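Local coordinates for cell division control protein 45 cdc45 putative (Entamoeba histolytica, PDB 6CC2) that is probably a component of the eukaryotic DNA replication machinery, where Cdc45 proteins work with the MCM helicase and GINS to unwind DNA, at residues Ala188-Leu193 / Asn198-Tyr203; Ile206-Gln211 / His224-Phe229; Gln211-Lys216 / Asp356-Ile361; Leu233-Leu238 / Pro340-Lys345. All blocks are in the same frame, centred on the assembly; numbering follows the deposited sequence.

Contact 1: Ala188-Leu193 / Asn198-Tyr203; sequences AIAKKL and NDMYWY. With EDO (1,2-ethanediol), chain B.
Two consecutive helices, 182-192 and 199-213, are joined by a short loop, and the last turn of the first meets the first turn of the second here. Ala190 and Met200 make the apolar half of the contact. Ala190 CB comes within 3.6 Å of the SE atom of Met200, a selenomethionine. Ala190 CA and Met200 CA are 8.9 Å apart, and the extended chi2 of Met200 (175°) carries its selenium across that distance; its CE methyl is also close to Ala190 CB. Met45 of helix 33-48 packs on Ala190 as well. Beside this pair, the chain of Lys191 crosses the Tyr201 side chain at about a right angle. Lys191 CD touches Tyr201 OH at 3.5 Å, and bends at chi3 and chi4 fold CE and NZ back beside that oxygen. The hydrogen bond of NZ, however, is to Asn232 OD1, on helix 219-233. Tyr201 itself touches Asn232 and Leu233 of the same helix, which thus flanks this side of the helix pair. At the start of the second segment Asn198 turns its amide to a bound 1,2-ethanediol, probably from the crystallisation liquor: a weak hydrogen bond of 3.4 Å runs from Asn198 ND2 to O2 of the diol, nearly straight at 170°.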
# COMPACT_ATOMS: atom_id res chain seq x y z
N ALA A 188 18.53 7.15 3.34
CA ALA A 188 19.52 7.37 4.41
C ALA A 188 20.87 6.77 4.05
O ALA A 188 21.91 7.35 4.38
CB ALA A 188 19.00 6.78 5.72
N ILE A 189 20.89 5.61 3.40
CA ILE A 189 22.15 5.03 2.93
C ILE A 189 22.82 5.98 1.94
O ILE A 189 24.02 6.25 2.03
CB ILE A 189 21.92 3.64 2.30
CG1 ILE A 189 21.40 2.66 3.36
CG2 ILE A 189 23.19 3.15 1.64
CD1 ILE A 189 20.89 1.35 2.79
N ALA A 190 22.06 6.47 0.97
CA ALA A 190 22.64 7.34 -0.05
C ALA A 190 23.22 8.62 0.57
O ALA A 190 24.28 9.07 0.16
CB ALA A 190 21.58 7.68 -1.10
N LYS A 191 22.53 9.19 1.56
CA LYS A 191 23.00 10.41 2.20
C LYS A 191 24.29 10.15 2.95
O LYS A 191 25.24 10.93 2.86
CB LYS A 191 21.93 10.95 3.14
CG LYS A 191 20.71 11.54 2.43
CD LYS A 191 19.68 12.10 3.42
CE LYS A 191 20.28 13.13 4.37
NZ LYS A 191 21.03 14.20 3.67
N LYS A 192 24.34 9.06 3.72
CA LYS A 192 25.53 8.75 4.51
C LYS A 192 26.74 8.53 3.61
O LYS A 192 27.88 8.89 3.97
CB LYS A 192 25.27 7.53 5.38
CG LYS A 192 26.47 7.08 6.23
CD LYS A 192 26.88 8.16 7.24
CE LYS A 192 27.91 7.62 8.22
NZ LYS A 192 28.21 8.61 9.29
N LEU A 193 26.51 7.93 2.44
CA LEU A 193 27.62 7.59 1.54
C LEU A 193 27.91 8.67 0.51
O LEU A 193 28.73 8.44 -0.40
CB LEU A 193 27.29 6.28 0.82
CG LEU A 193 27.09 5.06 1.72
CD1 LEU A 193 26.67 3.84 0.90
CD2 LEU A 193 28.36 4.76 2.50
N ASN A 198 18.97 14.26 -5.97
CA ASN A 198 17.82 14.92 -5.37
C ASN A 198 16.49 14.31 -5.80
O ASN A 198 15.52 14.41 -5.06
CB ASN A 198 17.87 16.41 -5.65
CG ASN A 198 18.93 17.11 -4.81
OD1 ASN A 198 19.75 16.46 -4.17
ND2 ASN A 198 18.93 18.43 -4.83
N ASP A 199 16.45 13.60 -6.95
CA ASP A 199 15.23 12.89 -7.33
C ASP A 199 14.83 11.85 -6.28
O ASP A 199 13.66 11.46 -6.19
CB ASP A 199 15.43 12.19 -8.67
CG ASP A 199 15.00 13.04 -9.85
OD1 ASP A 199 14.22 13.98 -9.65
OD2 ASP A 199 15.44 12.74 -10.97
N MSE A 200 15.79 11.34 -5.51
CA MSE A 200 15.48 10.35 -4.48
C MSE A 200 14.46 10.88 -3.47
O MSE A 200 13.73 10.10 -2.84
CB MSE A 200 16.75 9.93 -3.76
CG MSE A 200 17.71 9.15 -4.62
SE MSE A 200 19.35 8.80 -3.67
CE MSE A 200 20.15 7.65 -5.00
N TYR A 201 14.36 12.19 -3.31
CA TYR A 201 13.37 12.73 -2.38
C TYR A 201 11.94 12.60 -2.92
O TYR A 201 10.99 12.38 -2.15
CB TYR A 201 13.69 14.19 -2.06
CG TYR A 201 14.87 14.31 -1.09
CD1 TYR A 201 14.65 14.31 0.28
CD2 TYR A 201 16.18 14.38 -1.55
CE1 TYR A 201 15.71 14.40 1.17
CE2 TYR A 201 17.24 14.48 -0.67
CZ TYR A 201 17.00 14.49 0.69
OH TYR A 201 18.05 14.57 1.57
N TRP A 202 11.76 12.77 -4.23
CA TRP A 202 10.46 12.47 -4.85
C TRP A 202 10.06 11.03 -4.61
O TRP A 202 8.94 10.74 -4.18
CB TRP A 202 10.56 12.76 -6.35
CG TRP A 202 9.41 12.33 -7.21
CD1 TRP A 202 9.48 11.49 -8.29
CD2 TRP A 202 8.05 12.74 -7.09
NE1 TRP A 202 8.25 11.39 -8.88
CE2 TRP A 202 7.34 12.13 -8.15
CE3 TRP A 202 7.36 13.61 -6.23
CZ2 TRP A 202 5.97 12.33 -8.35
CZ3 TRP A 202 6.00 13.78 -6.42
CH2 TRP A 202 5.32 13.15 -7.47
N TYR A 203 10.98 10.10 -4.87
CA TYR A 203 10.67 8.68 -4.63
C TYR A 203 10.39 8.45 -3.15
O TYR A 203 9.41 7.80 -2.79
CB TYR A 203 11.84 7.83 -5.13
CG TYR A 203 12.16 8.04 -6.60
CD1 TYR A 203 11.17 8.34 -7.52
CD2 TYR A 203 13.47 7.95 -7.06
CE1 TYR A 203 11.46 8.55 -8.86
CE2 TYR A 203 13.78 8.16 -8.40
CZ TYR A 203 12.76 8.46 -9.30
OH TYR A 203 13.02 8.67 -10.62
C1 EDO B . 14.49 20.61 -5.68
O1 EDO B . 14.07 21.08 -4.55
C2 EDO B . 15.86 19.97 -5.47
O2 EDO B . 16.41 19.72 -6.74

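Contact 2: Ile206-Gln211 / His224-Phe229; sequences IGVCDQ and HAIQYF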
# COMPACT_ATOMS: atom_id res chain seq x y z
N ILE A 206 6.98 9.55 -2.23
CA ILE A 206 5.97 8.59 -2.67
C ILE A 206 5.89 7.42 -1.71
O ILE A 206 4.79 6.94 -1.38
CB ILE A 206 6.28 8.12 -4.11
CG1 ILE A 206 6.08 9.31 -5.06
CG2 ILE A 206 5.41 6.91 -4.49
CD1 ILE A 206 6.54 9.07 -6.45
N GLY A 207 7.05 6.96 -1.22
CA GLY A 207 7.07 5.84 -0.28
C GLY A 207 6.35 6.14 1.02
O GLY A 207 5.58 5.31 1.51
N VAL A 208 6.57 7.31 1.61
CA VAL A 208 5.91 7.62 2.87
C VAL A 208 4.44 7.95 2.64
O VAL A 208 3.60 7.65 3.48
CB VAL A 208 6.63 8.73 3.63
CG1 VAL A 208 6.47 10.07 2.96
CG2 VAL A 208 6.11 8.79 5.08
N CYS A 209 4.10 8.55 1.49
CA CYS A 209 2.69 8.70 1.14
C CYS A 209 2.01 7.33 1.05
O CYS A 209 0.87 7.17 1.49
CB CYS A 209 2.54 9.44 -0.18
SG CYS A 209 2.91 11.19 -0.07
N ASP A 210 2.70 6.34 0.46
CA ASP A 210 2.16 4.97 0.41
C ASP A 210 1.87 4.45 1.81
O ASP A 210 0.81 3.86 2.07
CB ASP A 210 3.13 4.05 -0.33
CG ASP A 210 2.67 2.60 -0.34
OD1 ASP A 210 1.50 2.35 -0.73
OD2 ASP A 210 3.48 1.70 0.04
N GLN A 211 2.82 4.63 2.74
CA GLN A 211 2.56 4.19 4.12
C GLN A 211 1.30 4.84 4.69
O GLN A 211 0.51 4.18 5.38
CB GLN A 211 3.73 4.54 5.02
CG GLN A 211 4.95 3.67 4.85
CD GLN A 211 5.95 3.98 5.95
OE1 GLN A 211 6.36 5.13 6.12
NE2 GLN A 211 6.32 2.96 6.72
N HIS A 224 6.03 14.73 9.79
CA HIS A 224 7.43 14.77 10.22
C HIS A 224 8.37 14.31 9.11
O HIS A 224 9.49 14.82 8.97
CB HIS A 224 7.60 13.88 11.46
CG HIS A 224 8.86 14.15 12.24
ND1 HIS A 224 9.15 15.39 12.77
CD2 HIS A 224 9.88 13.34 12.58
CE1 HIS A 224 10.31 15.33 13.40
NE2 HIS A 224 10.78 14.09 13.30
N ALA A 225 7.94 13.32 8.32
CA ALA A 225 8.76 12.87 7.19
C ALA A 225 8.91 13.98 6.16
O ALA A 225 10.01 14.26 5.67
CB ALA A 225 8.13 11.64 6.55
N ILE A 226 7.81 14.65 5.82
CA ILE A 226 7.87 15.76 4.89
C ILE A 226 8.83 16.83 5.40
O ILE A 226 9.62 17.40 4.64
CB ILE A 226 6.46 16.32 4.63
CG1 ILE A 226 5.57 15.23 4.06
CG2 ILE A 226 6.52 17.52 3.71
CD1 ILE A 226 6.13 14.55 2.79
N GLN A 227 8.76 17.14 6.70
CA GLN A 227 9.64 18.16 7.26
C GLN A 227 11.11 17.78 7.06
O GLN A 227 11.96 18.66 6.89
CB GLN A 227 9.35 18.38 8.74
CG GLN A 227 10.12 19.53 9.36
CD GLN A 227 9.70 20.87 8.79
OE1 GLN A 227 8.50 21.16 8.67
NE2 GLN A 227 10.67 21.70 8.44
N TYR A 228 11.43 16.49 7.12
CA TYR A 228 12.80 16.05 6.85
C TYR A 228 13.20 16.39 5.42
O TYR A 228 14.32 16.88 5.18
CB TYR A 228 12.93 14.55 7.09
CG TYR A 228 14.34 14.01 6.93
CD1 TYR A 228 15.29 14.26 7.92
CD2 TYR A 228 14.71 13.25 5.85
CE1 TYR A 228 16.58 13.79 7.80
CE2 TYR A 228 16.00 12.75 5.74
CZ TYR A 228 16.92 13.03 6.71
OH TYR A 228 18.22 12.56 6.62
N PHE A 229 12.29 16.17 4.46
CA PHE A 229 12.58 16.51 3.07
C PHE A 229 12.71 18.02 2.92
O PHE A 229 13.59 18.50 2.19
CB PHE A 229 11.49 16.00 2.15
CG PHE A 229 11.16 14.54 2.30
CD1 PHE A 229 12.13 13.62 2.65
CD2 PHE A 229 9.88 14.10 2.07
CE1 PHE A 229 11.80 12.28 2.80
CE2 PHE A 229 9.54 12.74 2.20
CZ PHE A 229 10.51 11.85 2.56
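Segments 206-211 and 224-229 run almost exactly antiparallel, their axes at 174° and 10.6 Å apart, with Val208 and Ala225 the closest pair along the backbones. They belong to helices 199-213 and 219-233, consecutive in the chain, so the unit is an antiparallel helical hairpin. One residue, Val208, serves the whole interface from its side, and its two methyls divide the work. Val208 CG2, anti to the backbone N, reaches Ala225 CB at 3.8 Å. With chi1 at 71°, CG1 sits between the backbone N and the carbonyl carbon, and from there it meets the other two partners. It approaches the Phe229 ring at the edge, near the ring plane, where Val208 CG1 is 4.1 Å from Phe229 CE2. The touch on the tip of Ile226 is looser, with Val208 CG1 4.5 Å from Ile226 CD1. The small Ala225 and the larger Ile226 and Phe229 therefore form an apolar patch round a single branched side chain, and no hydrogen bond links the segments. Ile217, in the loop that turns the hairpin, also packs on Val208. Neighbouring helices pack against both arms: Ile206 and Cys209 lean on helix 354-364, while Tyr228 receives Arg184 of helix 182-192 in a cation-pi contact. Within its own helix, the Phe229 ring lies across the previous turn, one face centred on the Ala225 carbonyl, whose O stands 3.5 Å from the ring plane.

Contact 3: Gln211-Lys216 / Asp356-Ile361; sequences QYISLK and DAAHAI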
# COMPACT_ATOMS: atom_id res chain seq x y z
N GLN A 211 2.82 4.63 2.74
CA GLN A 211 2.56 4.19 4.12
C GLN A 211 1.30 4.84 4.69
O GLN A 211 0.51 4.18 5.38
CB GLN A 211 3.73 4.54 5.02
CG GLN A 211 4.95 3.67 4.85
CD GLN A 211 5.95 3.98 5.95
OE1 GLN A 211 6.36 5.13 6.12
NE2 GLN A 211 6.32 2.96 6.72
N TYR A 212 1.11 6.13 4.45
CA TYR A 212 -0.05 6.82 5.04
C TYR A 212 -1.34 6.36 4.36
O TYR A 212 -2.33 6.05 5.04
CB TYR A 212 0.13 8.34 4.93
CG TYR A 212 -0.99 9.14 5.53
CD1 TYR A 212 -1.18 9.22 6.92
CD2 TYR A 212 -1.88 9.83 4.71
CE1 TYR A 212 -2.21 9.96 7.46
CE2 TYR A 212 -2.92 10.58 5.25
CZ TYR A 212 -3.09 10.64 6.62
OH TYR A 212 -4.12 11.37 7.15
N ILE A 213 -1.36 6.31 3.02
CA ILE A 213 -2.52 5.79 2.30
C ILE A 213 -2.88 4.40 2.78
O ILE A 213 -4.07 4.05 2.91
CB ILE A 213 -2.23 5.78 0.78
CG1 ILE A 213 -2.19 7.20 0.25
CG2 ILE A 213 -3.27 4.96 0.04
CD1 ILE A 213 -1.59 7.33 -1.17
N SER A 214 -1.86 3.56 3.02
CA SER A 214 -2.06 2.16 3.36
C SER A 214 -2.42 1.95 4.83
O SER A 214 -2.57 0.79 5.25
CB SER A 214 -0.80 1.36 3.01
OG SER A 214 -0.57 1.37 1.62
N LEU A 215 -2.53 3.02 5.62
CA LEU A 215 -2.94 2.97 7.01
C LEU A 215 -1.87 2.37 7.93
O LEU A 215 -2.18 1.86 9.01
CB LEU A 215 -4.26 2.20 7.18
CG LEU A 215 -5.35 2.65 6.21
CD1 LEU A 215 -6.64 1.88 6.48
CD2 LEU A 215 -5.60 4.13 6.30
N LYS A 216 -0.60 2.54 7.56
CA LYS A 216 0.51 2.02 8.34
C LYS A 216 1.14 3.07 9.26
O LYS A 216 1.78 2.70 10.26
CB LYS A 216 1.59 1.47 7.40
CG LYS A 216 1.12 0.24 6.64
CD LYS A 216 2.10 -0.20 5.59
CE LYS A 216 1.56 -1.46 4.88
NZ LYS A 216 2.41 -1.84 3.72
N ASP A 356 -0.74 11.68 -5.19
CA ASP A 356 -1.31 11.28 -6.47
C ASP A 356 -0.50 10.14 -7.07
O ASP A 356 -1.06 9.15 -7.58
CB ASP A 356 -1.30 12.44 -7.47
CG ASP A 356 -2.14 13.63 -7.02
OD1 ASP A 356 -3.18 13.45 -6.36
OD2 ASP A 356 -1.72 14.79 -7.37
N ALA A 357 0.83 10.28 -7.04
CA ALA A 357 1.70 9.26 -7.61
C ALA A 357 1.59 7.95 -6.85
O ALA A 357 1.60 6.87 -7.46
CB ALA A 357 3.13 9.77 -7.61
N ALA A 358 1.52 8.01 -5.50
CA ALA A 358 1.36 6.78 -4.74
C ALA A 358 0.03 6.08 -5.05
O ALA A 358 -0.04 4.84 -5.14
CB ALA A 358 1.50 7.06 -3.26
N HIS A 359 -1.04 6.85 -5.23
CA HIS A 359 -2.32 6.24 -5.61
C HIS A 359 -2.19 5.58 -6.98
O HIS A 359 -2.67 4.46 -7.19
CB HIS A 359 -3.44 7.29 -5.64
CG HIS A 359 -3.95 7.67 -4.30
ND1 HIS A 359 -4.51 6.77 -3.42
CD2 HIS A 359 -4.05 8.89 -3.70
CE1 HIS A 359 -4.90 7.40 -2.33
NE2 HIS A 359 -4.64 8.69 -2.47
N ALA A 360 -1.56 6.27 -7.93
CA ALA A 360 -1.47 5.77 -9.29
C ALA A 360 -0.63 4.50 -9.34
O ALA A 360 -1.02 3.51 -9.96
CB ALA A 360 -0.85 6.83 -10.20
N ILE A 361 0.54 4.52 -8.69
CA ILE A 361 1.42 3.35 -8.70
C ILE A 361 0.78 2.21 -7.92
O ILE A 361 0.84 1.04 -8.34
CB ILE A 361 2.81 3.72 -8.14
CG1 ILE A 361 3.44 4.82 -9.00
CG2 ILE A 361 3.72 2.48 -8.08
CD1 ILE A 361 4.63 5.51 -8.36
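Three residues before His359, whose ring receives the side chain of Ile213, the buried Asp356 OD2 is gripped by a salt bridge from Arg263 NH2 and a hydrogen bond from Ser353 N, with a weak one to His264 NE2 besides. These bonds tie the first turn of helix 354-364 to Arg263, His264 and the residue before the helix. The facing segment is the end of helix 199-213, closed by a Schellman motif: Leu215 has positive phi, Lys216 N bonds back to Gln211 O at 2.9 Å, and Leu215 N to Tyr212 O at 3.1 Å. From the last helical residue, Ile213, the side chain reaches across to helix 354-364. Its CG1 branch is directed beside the backbone N and extended beyond (chi2 166°), which places the CD1 methyl over the middle of one face of the His359 imidazole. The CH-pi contact is steep: Ile213 CD1 is 3.5 Å from the ring centroid and only 11° off the normal. CG1 and CG2 follow at the CE1 side of the ring, so the whole isoleucine end covers that part of it. Ile213 CD1 also rests on Ala358 CB at 3.7 Å, so the methyl sits in the corner made by Ala358 CB and the ring face. Cys209 and Ile206 of helix 199-213 press on Ala358 too. Because the methyl comes over the face, it makes no claim on the in-plane positions of ND1 and NE2; the contact is one of dispersion and CH-pi attraction, without any hydrogen bond between the segments.

Contact 4: Leu233-Leu238 / Pro340-Lys345; sequences LQLETL and PSFFKK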
# COMPACT_ATOMS: atom_id res chain seq x y z
N LEU A 233 16.19 19.75 1.52
CA LEU A 233 16.10 20.48 0.26
C LEU A 233 15.92 21.97 0.45
O LEU A 233 15.86 22.70 -0.54
CB LEU A 233 14.94 19.94 -0.58
CG LEU A 233 15.10 18.49 -1.09
CD1 LEU A 233 13.84 18.00 -1.72
CD2 LEU A 233 16.25 18.42 -2.07
N GLN A 234 15.88 22.45 1.70
CA GLN A 234 15.73 23.86 2.02
C GLN A 234 14.52 24.47 1.31
O GLN A 234 14.59 25.53 0.68
CB GLN A 234 17.02 24.63 1.68
CG GLN A 234 18.15 24.33 2.65
CD GLN A 234 17.85 24.80 4.06
OE1 GLN A 234 17.81 25.99 4.32
NE2 GLN A 234 17.61 23.85 4.97
N LEU A 235 13.39 23.81 1.44
CA LEU A 235 12.13 24.27 0.88
C LEU A 235 11.33 25.05 1.92
O LEU A 235 11.67 25.09 3.11
CB LEU A 235 11.31 23.10 0.35
CG LEU A 235 11.97 22.24 -0.74
CD1 LEU A 235 11.13 21.03 -1.04
CD2 LEU A 235 12.22 23.07 -1.98
N GLU A 236 10.29 25.72 1.44
CA GLU A 236 9.29 26.36 2.29
C GLU A 236 7.93 25.73 2.00
O GLU A 236 7.65 25.33 0.86
CB GLU A 236 9.23 27.86 2.04
CG GLU A 236 10.49 28.61 2.44
CD GLU A 236 10.40 30.10 2.15
OE1 GLU A 236 9.46 30.51 1.44
OE2 GLU A 236 11.26 30.86 2.65
N THR A 237 7.10 25.61 3.03
CA THR A 237 5.75 25.08 2.86
C THR A 237 4.89 26.18 2.28
O THR A 237 4.65 27.21 2.93
CB THR A 237 5.20 24.55 4.17
OG1 THR A 237 6.05 23.53 4.68
CG2 THR A 237 3.81 23.96 3.96
N LEU A 238 4.42 25.99 1.05
CA LEU A 238 3.63 26.99 0.36
C LEU A 238 2.16 26.88 0.76
O LEU A 238 1.68 25.84 1.24
CB LEU A 238 3.80 26.84 -1.14
CG LEU A 238 5.27 26.89 -1.60
CD1 LEU A 238 5.39 26.48 -3.07
CD2 LEU A 238 5.84 28.28 -1.39
N PRO A 340 0.41 18.79 4.24
CA PRO A 340 1.29 19.19 3.14
C PRO A 340 1.42 18.07 2.11
O PRO A 340 1.46 16.89 2.45
CB PRO A 340 2.63 19.47 3.84
CG PRO A 340 2.59 18.64 5.09
CD PRO A 340 1.12 18.69 5.53
N SER A 341 1.45 18.47 0.85
CA SER A 341 1.73 17.59 -0.28
C SER A 341 3.11 17.93 -0.85
O SER A 341 3.48 19.11 -0.93
CB SER A 341 0.68 17.76 -1.38
OG SER A 341 -0.50 17.05 -1.10
N PHE A 342 3.83 16.90 -1.27
CA PHE A 342 5.13 17.04 -1.93
C PHE A 342 4.92 16.89 -3.43
O PHE A 342 4.27 15.93 -3.87
CB PHE A 342 6.09 15.96 -1.38
CG PHE A 342 7.50 16.12 -1.80
CD1 PHE A 342 7.92 15.69 -3.03
CD2 PHE A 342 8.42 16.72 -0.94
CE1 PHE A 342 9.24 15.86 -3.44
CE2 PHE A 342 9.73 16.91 -1.34
CZ PHE A 342 10.15 16.46 -2.58
N PHE A 343 5.44 17.83 -4.21
CA PHE A 343 5.19 17.89 -5.64
C PHE A 343 6.50 17.82 -6.42
O PHE A 343 7.54 18.32 -5.97
CB PHE A 343 4.48 19.19 -6.05
CG PHE A 343 3.03 19.27 -5.64
CD1 PHE A 343 2.68 19.70 -4.37
CD2 PHE A 343 2.02 18.97 -6.54
CE1 PHE A 343 1.35 19.80 -4.00
CE2 PHE A 343 0.70 19.06 -6.19
CZ PHE A 343 0.35 19.49 -4.91
N LYS A 344 6.45 17.21 -7.60
CA LYS A 344 7.55 17.29 -8.56
C LYS A 344 7.00 17.83 -9.87
O LYS A 344 5.92 17.41 -10.32
CB LYS A 344 8.18 15.91 -8.77
CG LYS A 344 9.28 15.92 -9.84
CD LYS A 344 9.84 14.53 -10.06
CE LYS A 344 10.73 14.50 -11.31
NZ LYS A 344 11.87 15.42 -11.21
N LYS A 345 7.74 18.77 -10.48
CA LYS A 345 7.34 19.36 -11.75
C LYS A 345 7.71 18.43 -12.91
O LYS A 345 8.83 17.94 -12.98
CB LYS A 345 8.02 20.71 -11.93
CG LYS A 345 7.40 21.57 -13.01
CD LYS A 345 8.08 22.93 -13.07
CE LYS A 345 7.36 23.89 -14.00
NZ LYS A 345 8.05 25.21 -14.03
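Phe342 has its CG anti to the backbone N (chi1 -171°), whereas Leu233 turns CG beside its own N (chi1 -66°), and these torsions bring the ring and the CD1 methyl of Leu233 together. The two side chains cross at about a right angle. Leu233 CD1 arrives at the edge of the phenyl ring, near its plane, 4.1 Å from Phe342 CZ. Leu235 adds its CD1 at 4.4 Å from Phe342 CE2, approaching obliquely. The contacts are apolar throughout, without a hydrogen bond across. Phe342 also packs on Val253 of the central strand 251-257 and on Trp202 and Ala205 of helix 199-213, so this buried ring joins the sheet to that helix; Leu233 in turn touches Tyr201 there. Close by, the Leu235 side chain is about 4 Å from a bound 1,2-ethanediol. Helix 219-233 finishes in a Schellman motif, with Gln234 at positive phi and bonds from Leu235 N to Ile230 O and Gln234 N to Asp231 O. Two loop residues then lead to the short, weakly bonded strand 237-238, which with 338-344 flanks strand 251-257 in a three-stranded mixed sheet: the two outer strands' segments meet through side chains, not as paired neighbours.

From the N terminus, contact 1 closes the short loop between helices 182-192 and 199-213. Contact 2 follows in series and closes the turn between helices 199-213 and 219-233. Contact 3 starts at Gln211, the last residue of the first segment of contact 2, and spans to helix 354-364; the segments of contacts 2 and 3 therefore alternate along the chain. Contact 4 lies wholly within the long excursion that contact 3 spans, joining the end of helix 219-233 to strand 338-344. Helix 199-213 serves contacts 1, 2 and 3, and an Asp199-Lys344 salt bridge ties contact 1 to contact 4. Together they bind helices 182-192, 199-213, 219-233 and 354-364 to the small mixed sheet.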